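Local atomic coordinates of CrtC domain-containing protein (Fusarium vanettenii 77-13-4, PDB entry 7A0Q), a protein that probably adds water to the phytoalexin kievitone and belongs to the CrtC family, which is built on lipocalin-like domains. Residues 59-64 against 75-80; 219-224 against 234-239; 272-277 against 305-310; 316-321 against 339-344. One frame throughout, in Å; residues are numbered along the deposited sequence.

Contacts 1, 2 and 4 are buried pairings of antiparallel hairpin strands. Contact 3 lies nearer the surface, its centre about 17 Å from the centre of the chain, and ties strand ends by side chains. Contacts 2, 3 and 4 belong to the eight-stranded barrel of the lipocalin-like domain. Strands 218-225 and 331-343 lie next to each other there and join contacts 2 and 4. Contact 1 lies in the N-terminal strands, outside this barrel, and packs on contacts 2 and 4, in part through Trp60. Aromatic rings dominate contact 2, and serines and water enter contact 1. Carboxylates stand out in contacts 3 and 4: one grips a turn, the other pair meets beside a bound imidazole.

Contact 1. Residues 59-64 against 75-80; sequences WWSSSY and VLAHYL
Residues 59-64 and 75-80 run antiparallel, their axes 4.7 Å apart and 178° from each other in direction. Six backbone hydrogen bonds join Trp59 to Tyr79, Ser61 to Ala77 and Ser63 to Val75. Trp60-His78 and Ser62-Leu76 are the non-hydrogen-bonded pairs between them. On the face of Trp60 and His78 the two side chains cross nearly at right angles. The edge of the Trp60 pyrrole ring is turned toward the His78 face in an offset edge-to-face pair, with Trp60 CD1 3.6 Å from His78 CG. On the other face Trp59 and Tyr79 lie side by side, with Trp59 CE3 3.7 Å from Tyr79 CD1. One water is held by Ser61 OG at 2.7 Å and by Ser63 OG at 2.9 Å, and donates to Val75 O. Ser61 OG also bonds to Ser138, and Ser63 OG to Thr203, so this buried polar patch is well supplied with partners. His78 bonds to Arg89 through ND1 and to Ser58 through NE2, which fixes the turn of its ring. The hairpin lies between strand 202-210, beside 59-64, and strand 86-94, beside 75-80. Leu338 of strand 331-343 covers Trp60 and Leu76.

Contact 2. Residues 219-224 against 234-239; sequences WTWFQL and SAWIFS. With NAG (2-acetamido-2-deoxy-beta-D-glucopyranose), chain C.
Different first torsions turn Trp219 and Trp236 to the same side, where they meet. Trp219 CG sits between its backbone N and carbonyl carbon (chi1 61°), while Trp236 CG lies beside its backbone N (chi1 -73°). The two indoles then point the same way, and the benzene edge of Trp236 is directed at the pyrrole face of Trp219. Trp236 CZ3 stands 3.4 Å from Trp219 CD1 in this edge-to-face pair. Trp221 approaches a face of Trp236 with its CD1, which lies 3.4 Å from Trp236 CE2; their five-membered rings are oblique, at 41°. Trp221 CB also makes a CH-pi contact over the six-membered ring of Trp236. The Trp221 NE1 proton goes to Ser234 OG at 2.9 Å, in the plane of the indole. Ser234 OG also bonds to Asn160. Trp219 NE1 bonds to Glu340, and Trp236 NE1 to Glu175, so each indole nitrogen of the cluster has a polar partner. On the other face of the strands, Ile237 CD1 meets the edge of the Phe222 ring, 3.9 Å from Phe222 CD2. There Thr220 OG1 donates to O7 of the attached NAG at 2.8 Å. Four backbone bonds hold the antiparallel hairpin. Strand 331-343 pairs with 218-225 on one side, and strand 245-253 with 232-240 on the other. Phe166, Phe168 and strand 202-210 pack on the tryptophan face.

Contact 3. Residues 272-277 against 305-310; sequences RTYESA and DQELVG
Glu307 reaches across to residues 274-277 with an extended side chain. Its CB lies 3.9 Å from Tyr274 CE2. CG is anti to the backbone N (chi1 -177°), which sends the chain outward from strand 307-308, and the carboxylate ends at the backbone of Ser276 and Ala277, just after strand 273-275. There its two oxygens take different partners. Glu307 OE1 accepts the backbone N-H of Ala277 at 2.9 Å through its syn lone pair, in a nearly straight bond of 166°. It also accepts a hydrogen bond from a water, which stands at the edge of the Tyr274 ring, in its plane, and is 2.6 Å from Tyr274 OH. Ser276 OG donates to Glu307 OE2; the modelled 2.4 Å is very short, and the exact length is doubtful. Tyr283 OH from strand 282-291 is a further partner of OE2. Alongside, Asp305 lies over one face of the Tyr274 ring. Its CA is 4.0 Å from the ring centroid, a CH-pi contact, and its carboxylate is nearly parallel to the ring, 9° off. Asp305 OD1 also takes a weak bond from the Glu307 N-H. Past the carboxylate, Ala277 CB touches Val309 CG2 at 3.9 Å. The contact joins the ends of two barrel strands with one acid as the main polar link. Several donors converge on Glu307, which is consistent with a charged carboxylate held firmly in place.

Contact 4. Residues 316-321 against 339-344; sequences TAYEGF and VEIVYS. With NAG (2-acetamido-2-deoxy-beta-D-glucopyranose), chain C; IMD (imidazole), chain F.
Two glutamates meet side by side on neighbouring strands, with Glu319 OE2 only 2.5 Å from Glu340 OE1. Their backbones form a non-hydrogen-bonded antiparallel pair, and both side chains leave the same face of the sheet. The Glu319 chain bends at chi2, -87°, which swings its carboxylate over to Glu340. The two carboxylate planes stand nearly perpendicular, 85° apart. The other oxygen of Glu340 is engaged as well. Glu340 OE2 accepts a hydrogen bond from N1 of a bound imidazole at 2.6 Å. The imidazole probably came from the crystallisation liquor, and it bonds to Asp206 too. Arg89 makes a long, weak ion pair with Glu319. On the opposite face the packing is apolar. Tyr318 CB lies 3.8 Å from Ile341 CB, and Val339 CG1 comes to the edge of the Tyr318 ring. The ring's hydroxyl is bonded to Glu304 and Ser301 of strand 295-308. Four backbone hydrogen bonds pair Tyr318 with Ile341 and Gly320 with Val339. Past the Tyr318-Ile341 pair, a water bridges Thr316 O and Tyr343 N, accepting from Tyr343 N at 2.8 Å, which continues the link between the strands. Tyr343 OH then shares a hydrogen bond of 2.7 Å with O6 of the attached NAG. The buried acid pair, and the imidazole held between Glu340 and Asp206, are consistent with a polar pocket between the barrel and the N-terminal strands, though its role is not established.

Contact 1. Residues 59-64 against 75-80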
# COMPACT_ATOMS: atom_id res chain seq x y z
N TRP A 59 -6.76 6.33 -2.63
CA TRP A 59 -6.19 6.70 -1.33
C TRP A 59 -6.08 5.40 -0.53
O TRP A 59 -7.05 4.65 -0.45
CB TRP A 59 -7.07 7.73 -0.60
CG TRP A 59 -7.25 9.07 -1.29
CD1 TRP A 59 -6.58 10.22 -1.01
CD2 TRP A 59 -8.18 9.40 -2.34
NE1 TRP A 59 -7.02 11.24 -1.82
CE2 TRP A 59 -8.00 10.76 -2.64
CE3 TRP A 59 -9.14 8.67 -3.06
CZ2 TRP A 59 -8.75 11.41 -3.64
CZ3 TRP A 59 -9.89 9.32 -4.03
CH2 TRP A 59 -9.68 10.68 -4.31
N TRP A 60 -4.91 5.13 0.06
CA TRP A 60 -4.61 3.78 0.53
C TRP A 60 -3.67 3.83 1.73
O TRP A 60 -2.74 4.64 1.75
CB TRP A 60 -3.98 3.00 -0.63
CG TRP A 60 -3.69 1.56 -0.48
CD1 TRP A 60 -4.41 0.53 -1.03
CD2 TRP A 60 -2.55 0.96 0.15
NE1 TRP A 60 -3.80 -0.67 -0.75
CE2 TRP A 60 -2.66 -0.44 -0.03
CE3 TRP A 60 -1.45 1.47 0.86
CZ2 TRP A 60 -1.73 -1.34 0.49
CZ3 TRP A 60 -0.51 0.57 1.36
CH2 TRP A 60 -0.66 -0.82 1.17
N SER A 61 -3.92 2.98 2.72
CA SER A 61 -3.03 2.91 3.87
C SER A 61 -2.89 1.48 4.35
O SER A 61 -3.85 0.71 4.36
CB SER A 61 -3.50 3.81 5.04
OG SER A 61 -4.76 3.43 5.59
N SER A 62 -1.66 1.13 4.73
CA SER A 62 -1.38 -0.12 5.44
C SER A 62 -0.66 0.20 6.74
O SER A 62 0.45 0.74 6.72
CB SER A 62 -0.59 -1.08 4.55
OG SER A 62 0.71 -0.59 4.27
N SER A 63 -1.32 -0.07 7.86
CA SER A 63 -0.76 0.23 9.17
C SER A 63 -0.19 -1.03 9.80
O SER A 63 -0.89 -2.04 9.90
CB SER A 63 -1.82 0.84 10.09
OG SER A 63 -2.29 2.07 9.58
N TYR A 64 1.08 -0.97 10.18
CA TYR A 64 1.77 -2.03 10.88
C TYR A 64 1.76 -1.67 12.36
O TYR A 64 2.46 -0.74 12.77
CB TYR A 64 3.20 -2.17 10.35
CG TYR A 64 3.29 -2.39 8.85
CD1 TYR A 64 3.29 -1.31 7.96
CD2 TYR A 64 3.37 -3.68 8.32
CE1 TYR A 64 3.38 -1.52 6.58
CE2 TYR A 64 3.46 -3.90 6.97
CZ TYR A 64 3.46 -2.82 6.10
OH TYR A 64 3.55 -3.09 4.76
N VAL A 75 -3.32 -3.52 9.26
CA VAL A 75 -4.65 -3.00 8.96
C VAL A 75 -4.59 -2.23 7.65
O VAL A 75 -3.76 -1.33 7.49
CB VAL A 75 -5.17 -2.09 10.09
CG1 VAL A 75 -6.53 -1.53 9.71
CG2 VAL A 75 -5.29 -2.89 11.38
N LEU A 76 -5.50 -2.57 6.74
CA LEU A 76 -5.55 -1.97 5.41
C LEU A 76 -6.81 -1.12 5.27
O LEU A 76 -7.88 -1.52 5.73
CB LEU A 76 -5.56 -3.05 4.35
CG LEU A 76 -4.24 -3.58 3.82
CD1 LEU A 76 -3.20 -3.81 4.91
CD2 LEU A 76 -4.54 -4.87 3.11
N ALA A 77 -6.67 0.03 4.63
CA ALA A 77 -7.81 0.87 4.26
C ALA A 77 -7.59 1.39 2.85
O ALA A 77 -6.47 1.81 2.52
CB ALA A 77 -7.99 2.05 5.21
N HIS A 78 -8.63 1.38 2.02
CA HIS A 78 -8.47 1.80 0.63
C HIS A 78 -9.77 2.36 0.09
O HIS A 78 -10.80 1.68 0.15
CB HIS A 78 -8.02 0.61 -0.21
CG HIS A 78 -7.90 0.92 -1.67
ND1 HIS A 78 -8.34 0.05 -2.65
CD2 HIS A 78 -7.41 2.00 -2.32
CE1 HIS A 78 -8.10 0.58 -3.84
NE2 HIS A 78 -7.55 1.77 -3.67
N TYR A 79 -9.72 3.58 -0.46
CA TYR A 79 -10.84 4.17 -1.18
C TYR A 79 -10.45 4.37 -2.64
O TYR A 79 -9.38 4.92 -2.92
CB TYR A 79 -11.26 5.52 -0.58
CG TYR A 79 -12.46 6.15 -1.25
CD1 TYR A 79 -12.33 6.91 -2.41
CD2 TYR A 79 -13.74 6.00 -0.71
CE1 TYR A 79 -13.44 7.50 -3.02
CE2 TYR A 79 -14.85 6.59 -1.31
CZ TYR A 79 -14.69 7.33 -2.46
OH TYR A 79 -15.80 7.92 -3.04
N LEU A 80 -11.32 3.96 -3.55
CA LEU A 80 -11.09 4.13 -4.98
C LEU A 80 -12.24 4.91 -5.60
O LEU A 80 -13.41 4.54 -5.43
CB LEU A 80 -10.93 2.78 -5.68
CG LEU A 80 -10.65 2.90 -7.19
CD1 LEU A 80 -9.27 3.48 -7.44
CD2 LEU A 80 -10.79 1.56 -7.89
O HOH W 1 -4.27 1.56 7.52

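Contact 2. Residues 219-224 against 234-239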
# COMPACT_ATOMS: atom_id res chain seq x y z
N TRP A 219 -1.52 -6.65 -12.18
CA TRP A 219 -0.18 -6.31 -11.71
C TRP A 219 0.10 -6.98 -10.38
O TRP A 219 -0.81 -7.46 -9.69
CB TRP A 219 0.01 -4.79 -11.58
CG TRP A 219 -0.92 -4.10 -10.59
CD1 TRP A 219 -0.76 -4.02 -9.23
CD2 TRP A 219 -2.12 -3.38 -10.91
NE1 TRP A 219 -1.80 -3.30 -8.69
CE2 TRP A 219 -2.64 -2.89 -9.69
CE3 TRP A 219 -2.80 -3.11 -12.09
CZ2 TRP A 219 -3.81 -2.14 -9.63
CZ3 TRP A 219 -3.97 -2.36 -12.03
CH2 TRP A 219 -4.46 -1.89 -10.80
N THR A 220 1.37 -6.97 -10.01
CA THR A 220 1.80 -7.20 -8.64
C THR A 220 2.58 -5.97 -8.19
O THR A 220 3.43 -5.47 -8.94
CB THR A 220 2.66 -8.46 -8.51
OG1 THR A 220 1.90 -9.59 -8.94
CG2 THR A 220 3.09 -8.68 -7.05
N TRP A 221 2.28 -5.50 -6.98
CA TRP A 221 3.01 -4.39 -6.35
C TRP A 221 3.57 -4.87 -5.02
O TRP A 221 2.86 -5.49 -4.22
CB TRP A 221 2.09 -3.19 -6.14
CG TRP A 221 2.72 -1.99 -5.45
CD1 TRP A 221 3.69 -1.17 -5.96
CD2 TRP A 221 2.40 -1.48 -4.14
NE1 TRP A 221 4.00 -0.18 -5.04
CE2 TRP A 221 3.23 -0.35 -3.93
CE3 TRP A 221 1.50 -1.86 -3.14
CZ2 TRP A 221 3.17 0.41 -2.75
CZ3 TRP A 221 1.44 -1.11 -1.97
CH2 TRP A 221 2.28 0.01 -1.78
N PHE A 222 4.84 -4.55 -4.78
CA PHE A 222 5.49 -4.83 -3.51
C PHE A 222 5.82 -3.54 -2.77
O PHE A 222 6.34 -2.58 -3.37
CB PHE A 222 6.78 -5.62 -3.69
CG PHE A 222 6.58 -7.03 -4.15
CD1 PHE A 222 6.32 -8.04 -3.23
CD2 PHE A 222 6.66 -7.35 -5.50
CE1 PHE A 222 6.14 -9.35 -3.65
CE2 PHE A 222 6.48 -8.66 -5.92
CZ PHE A 222 6.23 -9.66 -5.01
N GLN A 223 5.57 -3.55 -1.47
CA GLN A 223 5.92 -2.48 -0.55
C GLN A 223 6.83 -3.10 0.50
O GLN A 223 6.37 -3.92 1.30
CB GLN A 223 4.66 -1.90 0.09
CG GLN A 223 4.94 -0.85 1.15
CD GLN A 223 3.89 -0.82 2.25
OE1 GLN A 223 4.24 -0.83 3.43
NE2 GLN A 223 2.61 -0.76 1.87
N LEU A 224 8.12 -2.74 0.50
CA LEU A 224 9.09 -3.46 1.32
C LEU A 224 9.80 -2.54 2.32
O LEU A 224 10.20 -1.42 1.99
CB LEU A 224 10.14 -4.17 0.46
CG LEU A 224 9.58 -5.06 -0.65
CD1 LEU A 224 10.73 -5.67 -1.47
CD2 LEU A 224 8.64 -6.16 -0.10
N SER A 234 9.19 0.43 -3.37
CA SER A 234 7.88 0.39 -4.01
C SER A 234 8.08 -0.16 -5.41
O SER A 234 8.67 0.52 -6.26
CB SER A 234 7.26 1.79 -4.03
OG SER A 234 6.04 1.84 -4.75
N ALA A 235 7.65 -1.40 -5.66
CA ALA A 235 8.03 -2.12 -6.87
C ALA A 235 6.80 -2.56 -7.64
O ALA A 235 5.87 -3.14 -7.07
CB ALA A 235 8.88 -3.36 -6.52
N TRP A 236 6.82 -2.33 -8.96
CA TRP A 236 5.69 -2.64 -9.83
C TRP A 236 6.10 -3.65 -10.90
O TRP A 236 7.15 -3.50 -11.54
CB TRP A 236 5.18 -1.39 -10.55
CG TRP A 236 4.41 -0.41 -9.69
CD1 TRP A 236 4.92 0.66 -9.02
CD2 TRP A 236 3.00 -0.40 -9.48
NE1 TRP A 236 3.90 1.34 -8.37
CE2 TRP A 236 2.71 0.71 -8.64
CE3 TRP A 236 1.95 -1.22 -9.90
CZ2 TRP A 236 1.42 1.01 -8.23
CZ3 TRP A 236 0.66 -0.91 -9.50
CH2 TRP A 236 0.41 0.19 -8.67
N ILE A 237 5.22 -4.62 -11.15
CA ILE A 237 5.41 -5.58 -12.25
C ILE A 237 4.08 -5.71 -12.99
O ILE A 237 3.05 -6.02 -12.38
CB ILE A 237 5.87 -6.96 -11.75
CG1 ILE A 237 7.09 -6.83 -10.84
CG2 ILE A 237 6.18 -7.87 -12.94
CD1 ILE A 237 6.73 -6.78 -9.37
N PHE A 238 4.10 -5.47 -14.31
CA PHE A 238 2.91 -5.65 -15.14
C PHE A 238 3.32 -5.51 -16.60
O PHE A 238 4.37 -4.97 -16.91
CB PHE A 238 1.78 -4.65 -14.81
CG PHE A 238 2.21 -3.20 -14.87
CD1 PHE A 238 2.20 -2.51 -16.08
CD2 PHE A 238 2.61 -2.52 -13.72
CE1 PHE A 238 2.59 -1.18 -16.16
CE2 PHE A 238 3.00 -1.17 -13.79
CZ PHE A 238 2.99 -0.50 -15.01
N SER A 239 2.45 -6.00 -17.48
CA SER A 239 2.71 -5.90 -18.91
C SER A 239 2.13 -4.61 -19.47
O SER A 239 1.06 -4.15 -19.05
CB SER A 239 2.10 -7.09 -19.65
OG SER A 239 2.65 -8.30 -19.19
C1 NAG C . -0.85 -11.12 -14.68
C2 NAG C . 0.37 -11.64 -13.93
C3 NAG C . 1.01 -12.80 -14.69
C4 NAG C . -0.01 -13.87 -15.05
C5 NAG C . -1.26 -13.27 -15.69
C6 NAG C . -2.38 -14.27 -15.81
C7 NAG C . 1.74 -10.14 -12.54
C8 NAG C . 2.81 -9.10 -12.54
N2 NAG C . 1.36 -10.59 -13.73
O3 NAG C . 2.03 -13.36 -13.87
O4 NAG C . 0.57 -14.73 -16.03
O5 NAG C . -1.77 -12.20 -14.89
O6 NAG C . -2.72 -14.80 -14.53
O7 NAG C . 1.23 -10.55 -11.50

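Contact 3. Residues 272-277 against 305-310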
# COMPACT_ATOMS: atom_id res chain seq x y z
N ARG A 272 3.03 -22.83 -3.11
CA ARG A 272 1.90 -22.50 -2.25
C ARG A 272 1.00 -21.53 -3.00
O ARG A 272 1.48 -20.61 -3.66
CB ARG A 272 2.34 -21.87 -0.94
CG ARG A 272 3.39 -22.65 -0.17
CD ARG A 272 3.62 -22.03 1.20
NE ARG A 272 3.92 -20.61 1.12
CZ ARG A 272 3.44 -19.69 1.95
NH1 ARG A 272 2.63 -20.05 2.94
NH2 ARG A 272 3.77 -18.41 1.80
N THR A 273 -0.31 -21.75 -2.91
CA THR A 273 -1.26 -20.93 -3.63
C THR A 273 -2.45 -20.63 -2.75
O THR A 273 -2.69 -21.28 -1.73
CB THR A 273 -1.74 -21.59 -4.93
OG1 THR A 273 -2.37 -22.85 -4.63
CG2 THR A 273 -0.59 -21.82 -5.91
N TYR A 274 -3.21 -19.61 -3.16
CA TYR A 274 -4.52 -19.32 -2.59
C TYR A 274 -5.50 -19.11 -3.74
O TYR A 274 -5.31 -18.20 -4.55
CB TYR A 274 -4.50 -18.08 -1.69
CG TYR A 274 -5.87 -17.82 -1.09
CD1 TYR A 274 -6.42 -18.70 -0.16
CD2 TYR A 274 -6.62 -16.72 -1.48
CE1 TYR A 274 -7.67 -18.48 0.37
CE2 TYR A 274 -7.89 -16.49 -0.95
CZ TYR A 274 -8.41 -17.39 -0.02
OH TYR A 274 -9.66 -17.19 0.52
N GLU A 275 -6.53 -19.94 -3.80
CA GLU A 275 -7.57 -19.74 -4.81
C GLU A 275 -8.51 -18.63 -4.36
O GLU A 275 -9.00 -18.64 -3.23
CB GLU A 275 -8.35 -21.03 -5.06
CG GLU A 275 -7.51 -22.16 -5.64
CD GLU A 275 -7.17 -21.96 -7.10
OE1 GLU A 275 -7.75 -21.05 -7.73
OE2 GLU A 275 -6.33 -22.72 -7.64
N SER A 276 -8.75 -17.68 -5.26
CA SER A 276 -9.67 -16.58 -4.99
C SER A 276 -11.06 -17.09 -4.65
O SER A 276 -11.54 -18.06 -5.25
CB SER A 276 -9.74 -15.65 -6.20
OG SER A 276 -10.70 -14.63 -5.99
N ALA A 277 -11.72 -16.42 -3.71
CA ALA A 277 -13.12 -16.72 -3.43
C ALA A 277 -14.01 -16.47 -4.64
O ALA A 277 -15.12 -17.01 -4.70
CB ALA A 277 -13.61 -15.89 -2.24
N ASP A 305 -4.97 -16.81 3.22
CA ASP A 305 -6.13 -15.98 2.90
C ASP A 305 -5.86 -14.55 3.35
O ASP A 305 -5.91 -14.23 4.54
CB ASP A 305 -7.38 -16.54 3.56
CG ASP A 305 -8.62 -15.69 3.29
OD1 ASP A 305 -8.57 -14.77 2.44
OD2 ASP A 305 -9.66 -15.95 3.93
N GLN A 306 -5.57 -13.67 2.38
CA GLN A 306 -5.49 -12.23 2.61
C GLN A 306 -6.10 -11.50 1.42
O GLN A 306 -5.55 -10.53 0.90
CB GLN A 306 -4.05 -11.76 2.85
CG GLN A 306 -3.33 -12.50 3.97
CD GLN A 306 -1.99 -11.89 4.31
OE1 GLN A 306 -1.92 -10.82 4.90
NE2 GLN A 306 -0.91 -12.56 3.91
N GLU A 307 -7.28 -11.96 0.98
CA GLU A 307 -7.94 -11.44 -0.21
C GLU A 307 -9.13 -10.56 0.16
O GLU A 307 -10.05 -11.00 0.87
CB GLU A 307 -8.41 -12.58 -1.11
CG GLU A 307 -9.05 -12.08 -2.39
CD GLU A 307 -9.68 -13.20 -3.20
OE1 GLU A 307 -10.20 -14.16 -2.58
OE2 GLU A 307 -9.65 -13.12 -4.44
N LEU A 308 -9.12 -9.33 -0.34
CA LEU A 308 -10.30 -8.47 -0.33
C LEU A 308 -11.21 -8.91 -1.46
O LEU A 308 -10.82 -8.85 -2.63
CB LEU A 308 -9.89 -7.01 -0.51
CG LEU A 308 -8.79 -6.48 0.41
CD1 LEU A 308 -8.39 -5.06 0.04
CD2 LEU A 308 -9.27 -6.51 1.82
N VAL A 309 -12.42 -9.35 -1.13
CA VAL A 309 -13.30 -10.01 -2.10
C VAL A 309 -14.36 -9.02 -2.57
O VAL A 309 -15.24 -8.62 -1.81
CB VAL A 309 -13.96 -11.26 -1.50
CG1 VAL A 309 -14.87 -11.89 -2.54
CG2 VAL A 309 -12.90 -12.23 -1.03
N GLY A 310 -14.28 -8.66 -3.85
CA GLY A 310 -15.24 -7.76 -4.45
C GLY A 310 -16.23 -8.51 -5.32
O GLY A 310 -16.21 -9.73 -5.45
O HOH W 2 -11.06 -15.17 -0.27

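Contact 4. Residues 316-321 against 339-344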
# COMPACT_ATOMS: atom_id res chain seq x y z
N THR A 316 -11.55 -6.48 -6.32
CA THR A 316 -10.94 -7.62 -5.65
C THR A 316 -9.42 -7.45 -5.64
O THR A 316 -8.84 -6.97 -6.61
CB THR A 316 -11.32 -8.92 -6.38
OG1 THR A 316 -12.74 -9.09 -6.33
CG2 THR A 316 -10.66 -10.13 -5.75
N ALA A 317 -8.78 -7.84 -4.53
CA ALA A 317 -7.32 -7.80 -4.53
C ALA A 317 -6.77 -8.75 -3.48
O ALA A 317 -7.34 -8.90 -2.40
CB ALA A 317 -6.81 -6.38 -4.25
N TYR A 318 -5.63 -9.37 -3.80
CA TYR A 318 -4.81 -9.96 -2.76
C TYR A 318 -3.97 -8.84 -2.14
O TYR A 318 -3.20 -8.18 -2.83
CB TYR A 318 -3.92 -11.08 -3.31
CG TYR A 318 -3.39 -11.95 -2.19
CD1 TYR A 318 -2.19 -11.65 -1.55
CD2 TYR A 318 -4.12 -13.06 -1.76
CE1 TYR A 318 -1.72 -12.45 -0.51
CE2 TYR A 318 -3.65 -13.86 -0.71
CZ TYR A 318 -2.46 -13.55 -0.09
OH TYR A 318 -2.01 -14.33 0.95
N GLU A 319 -4.17 -8.59 -0.85
CA GLU A 319 -3.46 -7.52 -0.16
C GLU A 319 -2.86 -8.13 1.10
O GLU A 319 -3.48 -8.13 2.16
CB GLU A 319 -4.39 -6.36 0.16
CG GLU A 319 -5.06 -5.76 -1.03
CD GLU A 319 -4.23 -4.69 -1.67
OE1 GLU A 319 -3.11 -4.40 -1.19
OE2 GLU A 319 -4.71 -4.11 -2.67
N GLY A 320 -1.64 -8.63 0.97
CA GLY A 320 -1.10 -9.54 1.96
C GLY A 320 0.16 -9.07 2.65
O GLY A 320 1.11 -8.60 2.01
N PHE A 321 0.18 -9.19 3.97
CA PHE A 321 1.42 -9.06 4.73
C PHE A 321 2.39 -10.14 4.29
O PHE A 321 2.01 -11.30 4.11
CB PHE A 321 1.12 -9.18 6.22
CG PHE A 321 2.30 -8.97 7.11
CD1 PHE A 321 3.01 -7.78 7.08
CD2 PHE A 321 2.69 -9.97 8.00
CE1 PHE A 321 4.10 -7.59 7.93
CE2 PHE A 321 3.78 -9.78 8.85
CZ PHE A 321 4.49 -8.60 8.82
N VAL A 339 2.34 -7.33 -0.26
CA VAL A 339 2.18 -7.61 -1.68
C VAL A 339 0.74 -7.33 -2.06
O VAL A 339 -0.20 -7.71 -1.34
CB VAL A 339 2.58 -9.06 -2.05
CG1 VAL A 339 1.69 -10.07 -1.35
CG2 VAL A 339 2.52 -9.22 -3.55
N GLU A 340 0.56 -6.61 -3.17
CA GLU A 340 -0.75 -6.41 -3.76
C GLU A 340 -0.81 -7.14 -5.10
O GLU A 340 0.10 -6.99 -5.93
CB GLU A 340 -1.03 -4.92 -3.97
CG GLU A 340 -2.26 -4.65 -4.80
CD GLU A 340 -2.52 -3.17 -4.93
OE1 GLU A 340 -3.20 -2.62 -4.05
OE2 GLU A 340 -2.04 -2.56 -5.91
N ILE A 341 -1.85 -7.95 -5.29
CA ILE A 341 -2.09 -8.62 -6.56
C ILE A 341 -3.47 -8.21 -7.03
O ILE A 341 -4.47 -8.48 -6.35
CB ILE A 341 -2.00 -10.15 -6.45
CG1 ILE A 341 -0.70 -10.56 -5.77
CG2 ILE A 341 -2.08 -10.76 -7.83
CD1 ILE A 341 -0.58 -12.07 -5.55
N VAL A 342 -3.53 -7.54 -8.17
CA VAL A 342 -4.77 -6.96 -8.68
C VAL A 342 -4.96 -7.38 -10.13
O VAL A 342 -4.00 -7.34 -10.91
CB VAL A 342 -4.78 -5.42 -8.56
CG1 VAL A 342 -5.93 -4.82 -9.39
CG2 VAL A 342 -4.88 -4.99 -7.10
N TYR A 343 -6.18 -7.78 -10.46
CA TYR A 343 -6.65 -7.91 -11.83
C TYR A 343 -7.68 -6.82 -12.08
O TYR A 343 -8.69 -6.74 -11.36
CB TYR A 343 -7.26 -9.30 -12.07
CG TYR A 343 -6.22 -10.38 -12.11
CD1 TYR A 343 -5.61 -10.85 -10.94
CD2 TYR A 343 -5.81 -10.93 -13.32
CE1 TYR A 343 -4.63 -11.83 -10.98
CE2 TYR A 343 -4.83 -11.90 -13.37
CZ TYR A 343 -4.26 -12.36 -12.21
OH TYR A 343 -3.29 -13.33 -12.29
N SER A 344 -7.43 -5.96 -13.06
CA SER A 344 -8.46 -5.01 -13.45
C SER A 344 -9.49 -5.66 -14.36
O SER A 344 -10.59 -5.12 -14.53
CB SER A 344 -7.85 -3.78 -14.14
OG SER A 344 -7.30 -4.13 -15.40
C1 NAG C . -0.85 -11.12 -14.68
C2 NAG C . 0.37 -11.64 -13.93
C3 NAG C . 1.01 -12.80 -14.69
C4 NAG C . -0.01 -13.87 -15.05
C5 NAG C . -1.26 -13.27 -15.69
C6 NAG C . -2.38 -14.27 -15.81
C7 NAG C . 1.74 -10.14 -12.54
C8 NAG C . 2.81 -9.10 -12.54
N2 NAG C . 1.36 -10.59 -13.73
O3 NAG C . 2.03 -13.36 -13.87
O4 NAG C . 0.57 -14.73 -16.03
O5 NAG C . -1.77 -12.20 -14.89
O6 NAG C . -2.72 -14.80 -14.53
O7 NAG C . 1.23 -10.55 -11.50
N1 IMD F . -1.20 -0.32 -4.83
C2 IMD F . -0.19 0.56 -5.02
N3 IMD F . -0.18 1.42 -3.96
C4 IMD F . -1.16 1.06 -3.12
C5 IMD F . -1.81 -0.03 -3.66
O HOH W 3 -8.45 -8.30 -8.90